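Local atomic coordinates of putative secreted endoglycosylceramidase (Rhodococcus hoagii, PDB entry 6JYZ), a protein that probably hydrolyses the glycosidic bond between sugar and ceramide in galactose-linked glycosphingolipids, as a glycoside hydrolase of family 5. Residues E156-L160 with E190-H196. Numbering follows the deposited sequence.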
# COMPACT_ATOMS: atom_id res chain seq x y z
N GLU A 156 14.12 0.81 18.18
CA GLU A 156 15.25 1.61 18.60
C GLU A 156 16.55 0.81 18.55
O GLU A 156 17.59 1.34 18.13
CB GLU A 156 14.97 2.17 19.98
CG GLU A 156 15.98 3.24 20.44
CD GLU A 156 15.64 3.87 21.77
OE1 GLU A 156 14.89 3.25 22.55
OE2 GLU A 156 16.05 4.99 21.97
N TRP A 157 16.51 -0.45 18.99
CA TRP A 157 17.72 -1.25 19.06
C TRP A 157 18.34 -1.46 17.68
O TRP A 157 19.53 -1.77 17.56
CB TRP A 157 17.44 -2.61 19.77
CG TRP A 157 16.45 -3.49 19.03
CD1 TRP A 157 15.11 -3.61 19.32
CD2 TRP A 157 16.72 -4.35 17.90
NE1 TRP A 157 14.53 -4.51 18.47
CE2 TRP A 157 15.48 -4.93 17.55
CE3 TRP A 157 17.86 -4.69 17.15
CZ2 TRP A 157 15.36 -5.79 16.44
CZ3 TRP A 157 17.76 -5.59 16.10
CH2 TRP A 157 16.49 -6.09 15.75
N ALA A 158 17.54 -1.34 16.60
CA ALA A 158 18.00 -1.55 15.23
C ALA A 158 18.42 -0.24 14.58
O ALA A 158 18.73 -0.29 13.36
CB ALA A 158 16.94 -2.24 14.40
N THR A 159 18.40 0.88 15.27
CA THR A 159 18.58 2.21 14.69
C THR A 159 20.00 2.70 15.01
O THR A 159 20.33 2.96 16.17
CB THR A 159 17.57 3.16 15.30
OG1 THR A 159 16.25 2.69 14.91
CG2 THR A 159 17.72 4.57 14.73
N LEU A 160 20.84 2.74 13.98
CA LEU A 160 22.29 2.95 14.09
C LEU A 160 22.65 4.20 13.28
O LEU A 160 22.97 4.13 12.10
CB LEU A 160 23.03 1.71 13.61
CG LEU A 160 22.66 0.41 14.35
CD1 LEU A 160 23.35 -0.77 13.68
CD2 LEU A 160 22.99 0.51 15.85
N GLU A 190 24.86 -3.96 9.42
CA GLU A 190 25.63 -3.69 10.64
C GLU A 190 24.87 -4.29 11.82
O GLU A 190 23.65 -4.19 11.93
CB GLU A 190 25.73 -2.18 10.86
CG GLU A 190 26.66 -1.46 9.91
CD GLU A 190 26.81 0.02 10.23
OE1 GLU A 190 26.51 0.49 11.33
OE2 GLU A 190 27.20 0.70 9.29
N GLN A 191 25.62 -4.96 12.70
CA GLN A 191 25.09 -5.60 13.90
C GLN A 191 24.04 -6.64 13.51
O GLN A 191 23.21 -7.01 14.35
CB GLN A 191 24.61 -4.58 14.92
CG GLN A 191 25.75 -3.67 15.39
CD GLN A 191 25.26 -2.69 16.45
OE1 GLN A 191 24.20 -2.83 17.12
NE2 GLN A 191 26.02 -1.64 16.61
N GLY A 192 24.04 -7.10 12.26
CA GLY A 192 23.03 -8.07 11.83
C GLY A 192 21.62 -7.51 11.77
O GLY A 192 20.67 -8.31 11.69
N VAL A 193 21.41 -6.20 11.67
CA VAL A 193 20.03 -5.70 11.76
C VAL A 193 19.21 -6.12 10.53
O VAL A 193 18.01 -6.35 10.69
CB VAL A 193 19.92 -4.18 11.95
CG1 VAL A 193 20.53 -3.76 13.28
CG2 VAL A 193 20.56 -3.36 10.80
N GLN A 194 19.81 -6.24 9.35
CA GLN A 194 19.04 -6.70 8.23
C GLN A 194 18.68 -8.18 8.39
O GLN A 194 17.53 -8.57 8.06
CB GLN A 194 19.79 -6.46 6.92
CG GLN A 194 19.00 -6.88 5.69
CD GLN A 194 19.71 -6.71 4.38
OE1 GLN A 194 20.51 -5.67 4.20
NE2 GLN A 194 19.40 -7.55 3.45
N GLY A 195 19.58 -9.01 8.90
CA GLY A 195 19.24 -10.43 9.15
C GLY A 195 18.09 -10.52 10.15
O GLY A 195 17.25 -11.42 10.01
N HIS A 196 18.00 -9.60 11.09
CA HIS A 196 16.85 -9.58 11.99
C HIS A 196 15.54 -9.31 11.26
O HIS A 196 14.54 -9.96 11.53
CB HIS A 196 17.02 -8.54 13.09
CG HIS A 196 17.87 -9.02 14.21
ND1 HIS A 196 19.21 -8.86 14.42
CD2 HIS A 196 17.38 -9.56 15.32
CE1 HIS A 196 19.54 -9.42 15.61
NE2 HIS A 196 18.42 -9.82 16.17
O HOH W 1 21.60 -3.34 16.49
O HOH W 2 25.87 3.21 11.91
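Trp-157 turns the edge of its six-membered ring onto one face of His-196, an edge-to-face pair with planes at 63°; Trp-157 CH2 lies 3.6 Å from His-196 CG. The Ala-158 methyl lies over one indole face, small enough to let the ring sit close, while His-196 CB is at the indole edge and Gly-192 C at the imidazole edge, each in plane. With Trp-157 CG between backbone N and carbonyl carbon (chi1 63°), the six-membered ring reaches His-196, and NE1 is hydrogen-bonded to Glu-92 O. His-196 ND1 donates to Gly-192 O at 3.1 Å from above the carbonyl plane; that oxygen also accepts a hydrogen bond from His-196 N. In this family 5 glycosidase, whose catalytic domain is a (beta/alpha)8 barrel, the contact ties the long loop after strand 119-124 to the first turn of helix 193-206. Replacing His-196 by alanine removes the ring, and the indole edge would probably lose its aromatic partner and Gly-192 O one of two donors. Branched, apolar Val-193 packs CG1 against Ala-158 CB, 4.1 Å away, and Leu-160 CD1. Leu-160's forked end also rests both methyls on the Gln-191 amide. One water links Trp-157 O to Gln-191 OE1; another joins Leu-160 O to Glu-190 OE1, and Glu-190 OE2 is salt-bridged to Arg-181.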